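Local coordinates for leucine aminopeptidase 1, chloroplastic (Solanum lycopersicum, PDB 5D8N), which removes N-terminal amino acids, preferably leucine, from peptides as a homohexameric metalloaminopeptidase of the M17 family and also acts as a protein-folding chaperone, at residues A[173-178]-A[216-221]; A[209-214]-A[335-340]; A[15-20]-A[223-228]. The protein carries 1 engineered substitution. All coordinates share one frame; numbering follows the deposited sequence.

Contact 1 (A[173-178]-A[216-221]); sequences DNRFRS and GRELVN. With MG (magnesium ion), chain H.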
loop_
_atom_site.group_PDB
_atom_site.type_symbol
_atom_site.label_atom_id
_atom_site.label_comp_id
_atom_site.label_asym_id
_atom_site.label_seq_id
_atom_site.Cartn_x
_atom_site.Cartn_y
_atom_site.Cartn_z
ATOM N N ASP A 173 27.805 -4.761 24.865
ATOM C CA ASP A 173 28.544 -4.946 23.640
ATOM C C ASP A 173 28.906 -3.570 23.102
ATOM O O ASP A 173 28.092 -2.899 22.462
ATOM C CB ASP A 173 27.717 -5.766 22.639
ATOM C CG ASP A 173 28.555 -6.297 21.488
ATOM O OD1 ASP A 173 29.697 -5.815 21.320
ATOM O OD2 ASP A 173 28.059 -7.125 20.679
ATOM N N ASN A 174 30.176 -3.200 23.252
ATOM C CA ASN A 174 30.666 -1.901 22.818
ATOM C C ASN A 174 31.666 -1.946 21.679
ATOM O O ASN A 174 32.430 -1.003 21.473
ATOM C CB ASN A 174 31.328 -1.194 24.003
ATOM C CG ASN A 174 30.337 -0.815 25.068
ATOM O OD1 ASN A 174 29.259 -0.301 24.782
ATOM N ND2 ASN A 174 30.648 -1.172 26.294
ATOM N N ARG A 175 31.741 -3.092 21.029
ATOM C CA ARG A 175 32.703 -3.271 19.963
ATOM C C ARG A 175 32.568 -2.258 18.814
ATOM O O ARG A 175 33.538 -2.038 18.104
ATOM C CB ARG A 175 32.543 -4.674 19.397
ATOM C CG ARG A 175 33.029 -5.781 20.315
ATOM C CD ARG A 175 32.764 -7.144 19.684
ATOM N NE ARG A 175 31.331 -7.383 19.578
ATOM C CZ ARG A 175 30.765 -8.236 18.722
ATOM N NH1 ARG A 175 31.522 -9.045 17.996
ATOM N NH2 ARG A 175 29.441 -8.318 18.631
ATOM N N PHE A 176 31.370 -1.724 18.562
ATOM C CA PHE A 176 31.146 -0.874 17.393
ATOM C C PHE A 176 30.765 0.565 17.696
ATOM O O PHE A 176 30.228 1.252 16.830
ATOM C CB PHE A 176 30.082 -1.479 16.481
ATOM C CG PHE A 176 30.299 -2.931 16.208
ATOM C CD1 PHE A 176 31.336 -3.339 15.391
ATOM C CD2 PHE A 176 29.537 -3.885 16.838
ATOM C CE1 PHE A 176 31.630 -4.673 15.225
ATOM C CE2 PHE A 176 29.813 -5.223 16.658
ATOM C CZ PHE A 176 30.884 -5.620 15.881
ATOM N N ARG A 177 31.063 1.024 18.905
ATOM C CA ARG A 177 30.805 2.396 19.272
ATOM C C ARG A 177 31.960 2.967 20.084
ATOM O O ARG A 177 32.729 2.241 20.714
ATOM C CB ARG A 177 29.496 2.561 20.046
ATOM C CG ARG A 177 29.314 1.658 21.237
ATOM C CD ARG A 177 27.898 1.786 21.789
ATOM N NE ARG A 177 27.684 0.886 22.915
ATOM C CZ ARG A 177 26.527 0.318 23.241
ATOM N NH1 ARG A 177 25.438 0.581 22.538
ATOM N NH2 ARG A 177 26.498 -0.555 24.242
ATOM N N SER A 178 32.190 4.249 19.856
ATOM C CA SER A 178 33.465 4.897 20.107
ATOM C C SER A 178 33.453 5.336 21.550
ATOM O O SER A 178 34.498 5.512 22.157
ATOM C CB SER A 178 33.659 6.091 19.140
ATOM O OG SER A 178 33.493 5.728 17.758
ATOM N N GLY A 216 26.727 -16.066 21.468
ATOM C CA GLY A 216 25.561 -15.924 20.624
ATOM C C GLY A 216 25.105 -14.479 20.428
ATOM O O GLY A 216 24.848 -14.053 19.312
ATOM N N ARG A 217 25.020 -13.706 21.507
ATOM C CA ARG A 217 24.687 -12.282 21.413
ATOM C C ARG A 217 25.670 -11.543 20.526
ATOM O O ARG A 217 25.258 -10.773 19.643
ATOM C CB ARG A 217 24.730 -11.628 22.795
ATOM C CG ARG A 217 23.636 -12.137 23.710
ATOM C CD ARG A 217 23.552 -11.330 24.982
ATOM N NE ARG A 217 22.476 -11.843 25.824
ATOM C CZ ARG A 217 22.175 -11.342 27.017
ATOM N NH1 ARG A 217 22.854 -10.292 27.465
ATOM N NH2 ARG A 217 21.324 -11.982 27.814
ATOM N N GLU A 218 26.962 -11.814 20.719
ATOM C CA GLU A 218 27.975 -11.138 19.901
ATOM C C GLU A 218 27.882 -11.451 18.419
ATOM O O GLU A 218 27.974 -10.553 17.574
ATOM C CB GLU A 218 29.370 -11.466 20.417
ATOM C CG GLU A 218 29.700 -10.752 21.720
ATOM C CD GLU A 218 31.108 -11.062 22.205
ATOM O OE1 GLU A 218 31.589 -12.188 21.941
ATOM O OE2 GLU A 218 31.692 -10.217 22.927
ATOM N N LEU A 219 27.556 -12.704 18.115
ATOM C CA LEU A 219 27.482 -13.107 16.718
ATOM C C LEU A 219 26.315 -12.405 16.027
ATOM O O LEU A 219 26.413 -12.036 14.871
ATOM C CB LEU A 219 27.361 -14.621 16.600
ATOM C CG LEU A 219 28.625 -15.380 16.993
ATOM C CD1 LEU A 219 28.348 -16.869 16.993
ATOM C CD2 LEU A 219 29.766 -15.063 16.041
ATOM N N VAL A 220 25.224 -12.211 16.756
ATOM C CA VAL A 220 24.032 -11.571 16.220
ATOM C C VAL A 220 24.191 -10.052 16.214
ATOM O O VAL A 220 23.802 -9.417 15.268
ATOM C CB VAL A 220 22.776 -11.982 17.021
ATOM C CG1 VAL A 220 21.540 -11.266 16.497
ATOM C CG2 VAL A 220 22.556 -13.488 16.937
ATOM N N ASN A 221 24.607 -9.447 17.319
ATOM C CA ASN A 221 24.827 -8.021 17.332
ATOM C C ASN A 221 25.689 -7.551 16.166
ATOM O O ASN A 221 25.547 -6.428 15.714
ATOM C CB ASN A 221 25.508 -7.604 18.634
ATOM C CG ASN A 221 24.564 -7.541 19.810
ATOM O OD1 ASN A 221 23.349 -7.566 19.677
ATOM N ND2 ASN A 221 25.137 -7.523 20.997
HETATM MG MG MG H . 24.103 -9.204 13.036
HETATM O O HOH W 1 31.394 -7.476 23.216
HETATM O O HOH W 2 31.010 -11.570 16.822
HETATM O O HOH W 3 25.096 -11.259 12.759
HETATM O O HOH W 4 22.905 -7.375 13.272
HETATM O O HOH W 5 24.058 -9.228 10.844
HETATM O O HOH W 6 22.323 -10.405 12.815
#
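Arg175 reaches from a loop of the N-terminal domain, between helix 152-170 and strand 187-191, to the end of helix 197-221, where its NH2 donates to the backbone O of Glu218 (2.9 Å). The same guanidinium grips Asp173 side-on: NE meets OD1 at 2.9 Å, nearly straight, and NH2 meets OD2 at 2.7 Å, completing a salt bridge. NH1 donates to a water that also bonds weakly to Glu218 O. Asp173 OD2 thus spends its syn lone pair on Arg175, leaving the anti one for Asn221 ND2 at 3.0 Å. With CG anti to the backbone N (chi1 -165°), the Asp173 carboxylate lies between these donors. Asn221 ND2 also donates to Asn513, and its OD1 accepts from Ala514 N. Glu218 CB packs over one face of the guanidinium and Phe176 CE2 over the opposite one. The Glu218 carboxylate makes no direct bond to Arg175; a water donates to its OE2 (2.8 Å) and, weakly, to Asp173 OD1. Val220 O binds magnesium at 2.3 Å, with Ala222 O and four waters completing six ligands. The buried Asp173 charge is probably neutralised by Arg175, in a polar network that pins the loop to the helix end beside the metal.

Contact 2 (A[209-214]-A[335-340]); sequences VCAGVI and AAKALG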
loop_
_atom_site.group_PDB
_atom_site.type_symbol
_atom_site.label_atom_id
_atom_site.label_comp_id
_atom_site.label_asym_id
_atom_site.label_seq_id
_atom_site.Cartn_x
_atom_site.Cartn_y
_atom_site.Cartn_z
ATOM N N VAL A 209 27.555 -21.909 30.510
ATOM C CA VAL A 209 26.417 -21.631 29.661
ATOM C C VAL A 209 26.431 -20.149 29.264
ATOM O O VAL A 209 26.243 -19.828 28.096
ATOM C CB VAL A 209 25.107 -22.034 30.364
ATOM C CG1 VAL A 209 23.911 -21.548 29.565
ATOM C CG2 VAL A 209 25.042 -23.536 30.506
ATOM N N CYS A 210 26.611 -19.245 30.233
ATOM C CA CYS A 210 26.638 -17.809 29.944
ATOM C C CYS A 210 27.661 -17.471 28.872
ATOM O O CYS A 210 27.424 -16.595 28.051
ATOM C CB CYS A 210 26.904 -16.960 31.188
ATOM S SG CYS A 210 25.536 -16.957 32.393
ATOM N N ALA A 211 28.827 -18.108 28.897
ATOM C CA ALA A 211 29.836 -17.769 27.906
ATOM C C ALA A 211 29.349 -18.136 26.506
ATOM O O ALA A 211 29.639 -17.440 25.525
ATOM C CB ALA A 211 31.172 -18.443 28.233
ATOM N N GLY A 212 28.584 -19.216 26.412
ATOM C CA GLY A 212 27.888 -19.541 25.178
ATOM C C GLY A 212 26.798 -18.551 24.798
ATOM O O GLY A 212 26.687 -18.166 23.655
ATOM N N VAL A 213 25.993 -18.117 25.757
ATOM C CA VAL A 213 24.949 -17.137 25.490
ATOM C C VAL A 213 25.553 -15.825 24.971
ATOM O O VAL A 213 25.082 -15.235 23.997
ATOM C CB VAL A 213 24.122 -16.876 26.747
ATOM C CG1 VAL A 213 23.151 -15.729 26.522
ATOM C CG2 VAL A 213 23.338 -18.127 27.146
ATOM N N ILE A 214 26.627 -15.396 25.611
ATOM C CA ILE A 214 27.310 -14.158 25.249
ATOM C C ILE A 214 27.967 -14.218 23.873
ATOM O O ILE A 214 27.806 -13.295 23.084
ATOM C CB ILE A 214 28.321 -13.761 26.333
ATOM C CG1 ILE A 214 27.536 -13.207 27.521
ATOM C CG2 ILE A 214 29.303 -12.707 25.808
ATOM C CD1 ILE A 214 28.374 -13.041 28.774
ATOM N N ALA A 335 25.871 -22.988 21.933
ATOM C CA ALA A 335 25.743 -24.271 22.595
ATOM C C ALA A 335 27.064 -25.040 22.548
ATOM O O ALA A 335 27.420 -25.718 23.511
ATOM C CB ALA A 335 24.613 -25.086 21.977
ATOM N N ALA A 336 27.764 -24.972 21.419
ATOM C CA ALA A 336 29.030 -25.674 21.272
ATOM C C ALA A 336 30.051 -25.149 22.260
ATOM O O ALA A 336 30.794 -25.916 22.854
ATOM C CB ALA A 336 29.577 -25.536 19.864
ATOM N N LYS A 337 30.123 -23.828 22.356
ATOM C CA LYS A 337 30.984 -23.165 23.305
ATOM C C LYS A 337 30.725 -23.613 24.743
ATOM O O LYS A 337 31.650 -23.948 25.488
ATOM C CB LYS A 337 30.838 -21.656 23.130
ATOM C CG LYS A 337 31.534 -20.803 24.178
ATOM C CD LYS A 337 33.025 -20.816 24.003
ATOM C CE LYS A 337 33.673 -19.807 24.944
ATOM N NZ LYS A 337 35.148 -20.079 24.984
ATOM N N ALA A 338 29.457 -23.669 25.127
ATOM C CA ALA A 338 29.103 -24.173 26.437
ATOM C C ALA A 338 29.536 -25.639 26.620
ATOM O O ALA A 338 30.144 -26.002 27.629
ATOM C CB ALA A 338 27.610 -24.003 26.690
ATOM N N LEU A 339 29.178 -26.482 25.660
ATOM C CA LEU A 339 29.373 -27.905 25.806
ATOM C C LEU A 339 30.849 -28.250 25.784
ATOM O O LEU A 339 31.292 -29.208 26.405
ATOM C CB LEU A 339 28.603 -28.639 24.727
ATOM C CG LEU A 339 27.078 -28.577 24.948
ATOM C CD1 LEU A 339 26.339 -29.073 23.713
ATOM C CD2 LEU A 339 26.648 -29.400 26.158
ATOM N N GLY A 340 31.636 -27.448 25.089
ATOM C CA GLY A 340 33.069 -27.667 25.086
ATOM C C GLY A 340 33.669 -27.597 26.481
ATOM O O GLY A 340 34.540 -28.418 26.804
#
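Gly212 and Val209 of helix 197-221 meet Ala338 and Lys337 of helix 327-342 where the two helices run nearly antiparallel, their local axes 158° apart in direction and only 7.4 Å apart at closest approach. Small residues line this close approach. On the tight side, the methyl of Ala338 points at the first helix and rests 4.0 Å from Val209 CA, touching main chain more than side chain, since the CB of Val209 points away from the partner helix. One turn on, a CB on Gly212 would fall 3.4 Å from Ala338 CB, so the absent side chain probably helps the backbones come this close. Lys337 marks the change to the looser side. Its CG sits over Gly212, 4.0 Å from CA, and 4.1 Å from Ala211 O; a bend at chi2 (73°) then carries the chain past Ala211, where CE comes no nearer than 4.4 Å to CB. Ala211 and Lys337 are both partly exposed, and the ammonium group leaves the interface to bond with the hydroxyl of Tyr243. The contact between these segments is held by van der Waals packing. Around the pair, helix 152-170 covers Cys210 and Val213, helix 519-527 lies against Val209, Val213, Ala338 and Leu339, and Phe351 of strand 347-358 packs on Ala336 and Leu339, seating helix 327-342 on the catalytic-domain sheet.

Contact 3 (A[15-20]-A[223-228]); sequences DTLGLT and PANIVT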
loop_
_atom_site.group_PDB
_atom_site.type_symbol
_atom_site.label_atom_id
_atom_site.label_comp_id
_atom_site.label_asym_id
_atom_site.label_seq_id
_atom_site.Cartn_x
_atom_site.Cartn_y
_atom_site.Cartn_z
ATOM N N ASP A 15 40.250 -4.514 4.595
ATOM C CA ASP A 15 39.348 -5.330 3.768
ATOM C C ASP A 15 37.903 -5.439 4.278
ATOM O O ASP A 15 37.087 -6.110 3.663
ATOM C CB ASP A 15 39.900 -6.742 3.602
ATOM C CG ASP A 15 41.229 -6.766 2.866
ATOM O OD1 ASP A 15 41.406 -5.991 1.894
ATOM O OD2 ASP A 15 42.095 -7.569 3.286
ATOM N N THR A 16 37.581 -4.767 5.374
ATOM C CA THR A 16 36.208 -4.644 5.808
ATOM C C THR A 16 35.477 -3.495 5.104
ATOM O O THR A 16 35.951 -2.358 5.052
ATOM C CB THR A 16 36.208 -4.447 7.326
ATOM O OG1 THR A 16 36.806 -5.605 7.919
ATOM C CG2 THR A 16 34.805 -4.287 7.880
ATOM N N LEU A 17 34.296 -3.783 4.578
ATOM C CA LEU A 17 33.434 -2.735 4.028
ATOM C C LEU A 17 33.085 -1.682 5.077
ATOM O O LEU A 17 32.785 -2.005 6.217
ATOM C CB LEU A 17 32.152 -3.335 3.448
ATOM C CG LEU A 17 31.171 -2.329 2.823
ATOM C CD1 LEU A 17 30.432 -2.955 1.645
ATOM C CD2 LEU A 17 30.179 -1.817 3.847
ATOM N N GLY A 18 33.306 -0.416 4.742
ATOM C CA GLY A 18 33.139 0.679 5.699
ATOM C C GLY A 18 34.294 0.924 6.652
ATOM O O GLY A 18 34.214 1.792 7.517
ATOM N N LEU A 19 35.341 0.121 6.521
ATOM C CA LEU A 19 36.580 0.271 7.280
ATOM C C LEU A 19 36.371 0.154 8.784
ATOM O O LEU A 19 37.083 0.767 9.561
ATOM C CB LEU A 19 37.261 1.604 6.929
ATOM C CG LEU A 19 37.591 1.745 5.451
ATOM C CD1 LEU A 19 38.210 3.107 5.169
ATOM C CD2 LEU A 19 38.523 0.622 5.006
ATOM N N THR A 20 35.372 -0.623 9.180
ATOM C CA THR A 20 34.989 -0.724 10.560
ATOM C C THR A 20 35.883 -1.723 11.278
ATOM O O THR A 20 36.212 -2.787 10.754
ATOM C CB THR A 20 33.499 -1.052 10.679
ATOM O OG1 THR A 20 32.763 0.069 10.172
ATOM C CG2 THR A 20 33.092 -1.327 12.130
ATOM N N PRO A 223 27.187 -6.748 12.707
ATOM C CA PRO A 223 26.569 -6.617 11.398
ATOM C C PRO A 223 27.229 -7.522 10.367
ATOM O O PRO A 223 28.337 -8.055 10.573
ATOM C CB PRO A 223 26.821 -5.153 11.079
ATOM C CG PRO A 223 28.192 -4.923 11.653
ATOM C CD PRO A 223 28.207 -5.711 12.925
ATOM N N ALA A 224 26.532 -7.680 9.252
ATOM C CA ALA A 224 26.945 -8.585 8.188
ATOM C C ALA A 224 28.273 -8.228 7.526
ATOM O O ALA A 224 28.891 -9.093 6.908
ATOM C CB ALA A 224 25.849 -8.680 7.150
ATOM N N ASN A 225 28.697 -6.967 7.600
ATOM C CA ASN A 225 29.997 -6.561 7.056
ATOM C C ASN A 225 31.148 -6.967 7.970
ATOM O O ASN A 225 32.303 -6.942 7.578
ATOM C CB ASN A 225 30.043 -5.066 6.687
ATOM C CG ASN A 225 29.856 -4.134 7.863
ATOM O OD1 ASN A 225 28.968 -4.309 8.690
ATOM N ND2 ASN A 225 30.691 -3.111 7.927
ATOM N N ILE A 226 30.822 -7.437 9.161
ATOM C CA ILE A 226 31.815 -7.925 10.118
ATOM C C ILE A 226 31.706 -9.447 10.286
ATOM O O ILE A 226 32.683 -10.168 10.136
ATOM C CB ILE A 226 31.567 -7.265 11.505
ATOM C CG1 ILE A 226 31.771 -5.755 11.442
ATOM C CG2 ILE A 226 32.443 -7.888 12.587
ATOM C CD1 ILE A 226 33.194 -5.294 11.204
ATOM N N VAL A 227 30.519 -9.961 10.595
ATOM C CA VAL A 227 30.309 -11.406 10.608
ATOM C C VAL A 227 29.786 -11.895 9.263
ATOM O O VAL A 227 28.579 -11.873 9.006
ATOM C CB VAL A 227 29.410 -11.860 11.778
ATOM C CG1 VAL A 227 29.081 -13.354 11.684
ATOM C CG2 VAL A 227 30.137 -11.634 13.100
ATOM N N THR A 228 30.738 -12.146 8.375
ATOM C CA THR A 228 30.530 -12.796 7.102
ATOM C C THR A 228 30.541 -14.300 7.299
ATOM O O THR A 228 30.792 -14.769 8.395
ATOM C CB THR A 228 31.692 -12.451 6.167
ATOM O OG1 THR A 228 32.911 -12.865 6.778
ATOM C CG2 THR A 228 31.754 -10.939 5.918
HETATM O O HOH W 7 35.157 -8.114 7.724
HETATM O O HOH W 8 33.016 -6.519 4.888
#
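Leu17 and Asn225 bring two tight turns together, their CA atoms 6.0 Å apart. Residues 16-19 form a type II turn closed by Leu19 N to Thr16 O (2.9 Å), with Gly18 at positive phi; residues 223-226 form a type I turn, and Pro223 O accepts from both Ile226 N and Val227 N. The direct polar link is Asn225 ND2 to Leu17 O (2.9 Å): that oxygen lies in the amide plane, whereas ND2 is tilted 34° from the carbonyl plane. Chi1 of 63° sets the Asn225 amide between its own N and carbonyl carbon, turned to the first loop. Two waters extend the link from Asn225 O, one to Leu17 N and one to Thr16 OG1. Beside this bond, Ile226 CD1 packs on Thr16 CG2 (3.8 Å) and Thr20 CG2 (4.1 Å). Asn225 ND2 also donates to Ile370 O of the second subunit, which takes a bond from Thr20 OG1 as well. Replacing Asn225 by alanine would remove the amide and is likely to leave Leu17 O without this donor and break the tie to that neighbouring carbonyl. The arrangement belongs to a subunit interface of the M17 hexamer, just ahead of helix 229-242, which Thr228 N-caps.

Overall arrangement
From the N terminus, residues 15-20 pair with 223-228, some two hundred residues later, so contact 3 closes a long loop that takes in the whole N-terminal domain. Contact 1 lies within that span, closing a short loop from 173-178 to 216-221. Contact 2 starts inside both, at 209-214, but ends at 335-340 and crosses each of them. Contacts 1 and 3 touch through Phe176, which packs on Ile226, Pro223 and Thr20, and both reach the second subunit. Contacts 1 and 2, with centres about 17 Å apart, tie helix 197-221 to the N-terminal-domain loop 173-178 and to helix 327-342, while contact 3 joins the N-terminal segment to the loop after that helix, at the subunit interface.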